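Local atomic coordinates of chitin oligosaccahride binding protein NagB1 (Paenibacillus sp. FPU-7, PDB entry 7EHP), a protein that binds N,N'-diacetylchitobiose and N,N',N''-triacetylchitotriose as an extracellular solute-binding protein, probably delivering them to a membrane transporter. Residues V156-M170 and G214-Q228. Residues are numbered along the deposited sequence; the frame is centred on the assembly and turned at random.
Sequences VPFAFASSDGWVANM and GYLQEGSLGQKYAEQ. With NAG (2-acetamido-2-deoxy-beta-D-glucopyranose), chain C.
W166 turns the edge of its six-membered ring toward the face of Y225, centroids 4.8 Å apart and planes at 64°, an edge-to-face pair. The NAG acetamido group lies over one indole face, C8 3.5 Å from W166 NE1, while V167 CG2 lies over the opposite, toward its rim, and meets Y225 CD1 at 3.4 Å. A chi1 of 72° sets CG between the backbone N and carbonyl carbon, presenting the indole to sugar and tyrosine. With an alanine here, the acetamido group is likely to lose its aromatic platform and Y225 its edge partner. Behind them, Y225 N donates to D164 OD2 (2.8 Å) from above the carboxylate plane; D164 OD1 pairs with K45, and Y225 OH bonds D242 and W245. S220 O accepts S162 N (2.9 Å) and Q223 N from opposite faces of its plane, while L216 CD2 sits over the F160 ring, 3.8 Å from its centroid, a CH-pi contact. Q217 OE1 takes F160 N on a lone pair at 3.2 Å. The single F158–L216 bridge (F158 N to Y215 O; Q217 N to F158 O, 3.0 Å) ties 214-228 to strand 156-159; W166 is one wall of the glycan pocket in a periplasmic-binding-protein fold.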
# COMPACT_ATOMS: atom_id res chain seq x y z
N VAL A 156 -11.47 -4.87 -20.53
CA VAL A 156 -10.06 -4.71 -20.18
C VAL A 156 -9.69 -5.82 -19.20
O VAL A 156 -10.42 -6.02 -18.21
CB VAL A 156 -9.82 -3.32 -19.56
CG1 VAL A 156 -8.41 -3.21 -18.99
CG2 VAL A 156 -10.06 -2.23 -20.59
N PRO A 157 -8.64 -6.60 -19.43
CA PRO A 157 -8.30 -7.64 -18.46
C PRO A 157 -7.94 -7.07 -17.09
O PRO A 157 -8.56 -7.43 -16.08
CB PRO A 157 -7.11 -8.34 -19.12
CG PRO A 157 -7.41 -8.17 -20.60
CD PRO A 157 -7.83 -6.72 -20.66
N PHE A 158 -6.95 -6.18 -17.03
CA PHE A 158 -6.52 -5.56 -15.78
C PHE A 158 -6.73 -4.05 -15.90
O PHE A 158 -5.99 -3.38 -16.64
CB PHE A 158 -5.03 -5.84 -15.47
CG PHE A 158 -4.75 -7.20 -14.93
CD1 PHE A 158 -4.99 -7.51 -13.61
CD2 PHE A 158 -4.17 -8.18 -15.75
CE1 PHE A 158 -4.72 -8.77 -13.11
CE2 PHE A 158 -3.88 -9.45 -15.25
CZ PHE A 158 -4.15 -9.74 -13.93
N ALA A 159 -7.72 -3.52 -15.18
CA ALA A 159 -7.80 -2.08 -15.00
C ALA A 159 -6.48 -1.58 -14.42
O ALA A 159 -5.94 -2.18 -13.49
CB ALA A 159 -8.96 -1.72 -14.05
N PHE A 160 -5.96 -0.48 -14.98
CA PHE A 160 -4.57 -0.13 -14.72
C PHE A 160 -4.32 1.33 -15.09
O PHE A 160 -4.65 1.77 -16.19
CB PHE A 160 -3.63 -1.08 -15.50
CG PHE A 160 -2.16 -0.81 -15.32
CD1 PHE A 160 -1.57 -0.93 -14.07
CD2 PHE A 160 -1.36 -0.49 -16.40
CE1 PHE A 160 -0.22 -0.69 -13.89
CE2 PHE A 160 0.00 -0.25 -16.23
CZ PHE A 160 0.58 -0.35 -14.96
N ALA A 161 -3.75 2.09 -14.16
CA ALA A 161 -3.44 3.49 -14.40
C ALA A 161 -2.04 3.76 -13.86
O ALA A 161 -1.76 3.39 -12.72
CB ALA A 161 -4.48 4.38 -13.73
N SER A 162 -1.17 4.38 -14.66
CA SER A 162 0.24 4.49 -14.29
C SER A 162 0.80 5.92 -14.37
O SER A 162 2.02 6.08 -14.31
CB SER A 162 1.10 3.57 -15.17
OG SER A 162 0.97 3.95 -16.53
N SER A 163 -0.04 6.95 -14.46
CA SER A 163 0.47 8.31 -14.31
C SER A 163 1.12 8.52 -12.95
O SER A 163 2.16 9.19 -12.84
CB SER A 163 -0.67 9.31 -14.53
OG SER A 163 -0.17 10.63 -14.54
N ASP A 164 0.54 7.95 -11.89
CA ASP A 164 1.22 7.90 -10.60
C ASP A 164 2.14 6.67 -10.59
O ASP A 164 1.67 5.53 -10.66
CB ASP A 164 0.21 7.86 -9.45
CG ASP A 164 -0.82 8.98 -9.56
OD1 ASP A 164 -0.42 10.13 -9.85
OD2 ASP A 164 -2.03 8.73 -9.34
N GLY A 165 3.44 6.91 -10.50
CA GLY A 165 4.37 5.84 -10.81
C GLY A 165 4.29 4.66 -9.86
O GLY A 165 4.50 3.52 -10.28
N TRP A 166 4.00 4.91 -8.59
CA TRP A 166 3.99 3.83 -7.60
C TRP A 166 2.94 2.78 -7.93
O TRP A 166 3.09 1.62 -7.54
CB TRP A 166 3.76 4.41 -6.19
CG TRP A 166 2.36 4.89 -5.97
CD1 TRP A 166 1.86 6.16 -6.23
CD2 TRP A 166 1.26 4.13 -5.47
NE1 TRP A 166 0.52 6.20 -5.92
CE2 TRP A 166 0.13 4.97 -5.45
CE3 TRP A 166 1.13 2.81 -5.02
CZ2 TRP A 166 -1.12 4.54 -4.99
CZ3 TRP A 166 -0.12 2.38 -4.56
CH2 TRP A 166 -1.22 3.23 -4.56
N VAL A 167 1.88 3.16 -8.66
CA VAL A 167 0.81 2.22 -8.98
C VAL A 167 1.34 1.08 -9.84
O VAL A 167 0.95 -0.08 -9.67
CB VAL A 167 -0.35 2.95 -9.68
CG1 VAL A 167 -1.45 1.98 -10.04
CG2 VAL A 167 -0.89 4.08 -8.80
N ALA A 168 2.23 1.40 -10.79
CA ALA A 168 2.75 0.38 -11.69
C ALA A 168 3.60 -0.65 -10.95
O ALA A 168 3.70 -1.81 -11.38
CB ALA A 168 3.57 1.05 -12.80
N ASN A 169 4.17 -0.27 -9.81
CA ASN A 169 5.05 -1.15 -9.07
C ASN A 169 4.30 -2.16 -8.21
O ASN A 169 4.94 -3.09 -7.70
CB ASN A 169 6.00 -0.31 -8.20
CG ASN A 169 7.04 0.37 -9.03
OD1 ASN A 169 7.24 0.01 -10.20
ND2 ASN A 169 7.70 1.37 -8.47
N MET A 170 2.98 -2.04 -8.09
CA MET A 170 2.23 -2.93 -7.21
C MET A 170 2.27 -4.34 -7.80
O MET A 170 2.89 -5.25 -7.23
CB MET A 170 0.79 -2.41 -7.05
CG MET A 170 0.67 -1.47 -5.84
SD MET A 170 -1.03 -1.04 -5.38
CE MET A 170 -1.70 -0.27 -6.85
N GLY A 214 -1.62 -6.25 -24.16
CA GLY A 214 -2.74 -5.39 -23.82
C GLY A 214 -3.60 -5.92 -22.70
O GLY A 214 -4.78 -5.58 -22.62
N TYR A 215 -3.04 -6.77 -21.84
CA TYR A 215 -3.79 -7.27 -20.68
C TYR A 215 -3.76 -6.27 -19.53
O TYR A 215 -4.74 -6.13 -18.80
CB TYR A 215 -3.21 -8.61 -20.24
CG TYR A 215 -3.41 -9.73 -21.24
CD1 TYR A 215 -4.24 -9.55 -22.34
CD2 TYR A 215 -2.80 -10.97 -21.07
CE1 TYR A 215 -4.44 -10.56 -23.25
CE2 TYR A 215 -3.01 -11.99 -21.98
CZ TYR A 215 -3.83 -11.77 -23.07
OH TYR A 215 -4.04 -12.78 -23.98
N LEU A 216 -2.64 -5.59 -19.35
CA LEU A 216 -2.63 -4.36 -18.57
C LEU A 216 -3.20 -3.26 -19.45
O LEU A 216 -2.81 -3.12 -20.61
CB LEU A 216 -1.20 -4.02 -18.14
CG LEU A 216 -0.73 -4.82 -16.93
CD1 LEU A 216 0.78 -4.75 -16.77
CD2 LEU A 216 -1.43 -4.28 -15.67
N GLN A 217 -4.15 -2.50 -18.90
CA GLN A 217 -4.91 -1.52 -19.67
C GLN A 217 -4.03 -0.60 -20.51
O GLN A 217 -3.14 0.09 -19.99
CB GLN A 217 -5.76 -0.70 -18.72
CG GLN A 217 -6.47 0.45 -19.38
CD GLN A 217 -7.71 0.84 -18.62
OE1 GLN A 217 -7.77 0.68 -17.40
NE2 GLN A 217 -8.70 1.36 -19.32
N GLU A 218 -4.29 -0.56 -21.81
CA GLU A 218 -3.51 0.27 -22.71
C GLU A 218 -3.83 1.75 -22.51
O GLU A 218 -4.95 2.12 -22.12
CB GLU A 218 -3.79 -0.11 -24.16
CG GLU A 218 -3.30 -1.49 -24.52
CD GLU A 218 -3.78 -1.90 -25.89
OE1 GLU A 218 -4.76 -2.68 -25.97
OE2 GLU A 218 -3.19 -1.41 -26.88
N GLY A 219 -2.85 2.60 -22.79
CA GLY A 219 -2.99 4.03 -22.57
C GLY A 219 -2.89 4.46 -21.12
O GLY A 219 -3.33 5.57 -20.79
N SER A 220 -2.32 3.62 -20.25
CA SER A 220 -2.42 3.84 -18.80
C SER A 220 -1.57 4.99 -18.30
O SER A 220 -1.85 5.52 -17.22
CB SER A 220 -2.03 2.56 -18.06
OG SER A 220 -0.63 2.32 -18.13
N LEU A 221 -0.53 5.39 -19.06
CA LEU A 221 0.34 6.49 -18.66
C LEU A 221 -0.42 7.80 -18.50
O LEU A 221 0.05 8.68 -17.79
CB LEU A 221 1.45 6.67 -19.69
CG LEU A 221 2.61 5.67 -19.69
CD1 LEU A 221 3.53 5.91 -20.88
CD2 LEU A 221 3.38 5.75 -18.39
N GLY A 222 -1.57 7.94 -19.15
CA GLY A 222 -2.29 9.18 -18.98
C GLY A 222 -3.24 9.25 -17.80
O GLY A 222 -3.81 10.31 -17.55
N GLN A 223 -3.42 8.17 -17.04
CA GLN A 223 -4.49 8.09 -16.05
C GLN A 223 -3.94 8.06 -14.64
O GLN A 223 -3.05 7.26 -14.32
CB GLN A 223 -5.34 6.84 -16.30
CG GLN A 223 -6.11 6.91 -17.60
CD GLN A 223 -6.29 5.54 -18.20
OE1 GLN A 223 -6.59 4.57 -17.49
NE2 GLN A 223 -6.05 5.44 -19.51
N LYS A 224 -4.50 8.92 -13.78
CA LYS A 224 -4.21 8.93 -12.35
C LYS A 224 -4.72 7.65 -11.69
O LYS A 224 -5.63 6.98 -12.20
CB LYS A 224 -4.85 10.15 -11.68
CG LYS A 224 -6.38 10.30 -11.91
CD LYS A 224 -6.97 11.67 -11.42
CE LYS A 224 -8.29 12.07 -12.13
NZ LYS A 224 -8.11 12.85 -13.42
N TYR A 225 -4.15 7.33 -10.53
CA TYR A 225 -4.48 6.13 -9.78
C TYR A 225 -5.98 5.82 -9.72
O TYR A 225 -6.41 4.70 -10.02
CB TYR A 225 -3.91 6.26 -8.36
CG TYR A 225 -4.24 5.11 -7.42
CD1 TYR A 225 -4.19 3.78 -7.84
CD2 TYR A 225 -4.56 5.37 -6.09
CE1 TYR A 225 -4.47 2.73 -6.95
CE2 TYR A 225 -4.84 4.33 -5.19
CZ TYR A 225 -4.79 3.03 -5.62
OH TYR A 225 -5.07 2.02 -4.72
N ALA A 226 -6.80 6.81 -9.33
CA ALA A 226 -8.24 6.57 -9.16
C ALA A 226 -8.91 6.03 -10.41
O ALA A 226 -9.97 5.39 -10.31
CB ALA A 226 -8.95 7.85 -8.73
N GLU A 227 -8.36 6.30 -11.59
CA GLU A 227 -9.02 5.91 -12.83
C GLU A 227 -9.05 4.39 -13.01
O GLU A 227 -10.00 3.85 -13.59
CB GLU A 227 -8.33 6.59 -14.02
CG GLU A 227 -8.55 8.10 -13.96
CD GLU A 227 -8.12 8.85 -15.20
OE1 GLU A 227 -8.77 8.69 -16.25
OE2 GLU A 227 -7.14 9.63 -15.10
N GLN A 228 -8.05 3.67 -12.50
CA GLN A 228 -8.14 2.21 -12.55
C GLN A 228 -9.28 1.71 -11.67
O GLN A 228 -9.96 0.73 -12.03
CB GLN A 228 -6.81 1.58 -12.18
CG GLN A 228 -6.49 1.44 -10.70
CD GLN A 228 -5.34 0.46 -10.48
OE1 GLN A 228 -4.44 0.35 -11.32
NE2 GLN A 228 -5.37 -0.27 -9.36
C1 NAG C . 0.47 2.60 -0.51
C2 NAG C . 1.79 3.21 -0.94
C3 NAG C . 2.70 2.14 -1.54
C4 NAG C . 2.88 1.01 -0.54
C5 NAG C . 1.51 0.47 -0.10
C6 NAG C . 1.61 -0.60 0.96
C7 NAG C . 2.08 5.55 -1.64
C8 NAG C . 1.82 6.56 -2.70
N2 NAG C . 1.61 4.32 -1.87
O3 NAG C . 3.96 2.71 -1.84
O4 NAG C . 3.62 -0.06 -1.12
O5 NAG C . 0.71 1.52 0.43
O6 NAG C . 2.38 -0.18 2.08
O7 NAG C . 2.71 5.83 -0.61
O HOH W 1 -1.90 5.95 -11.66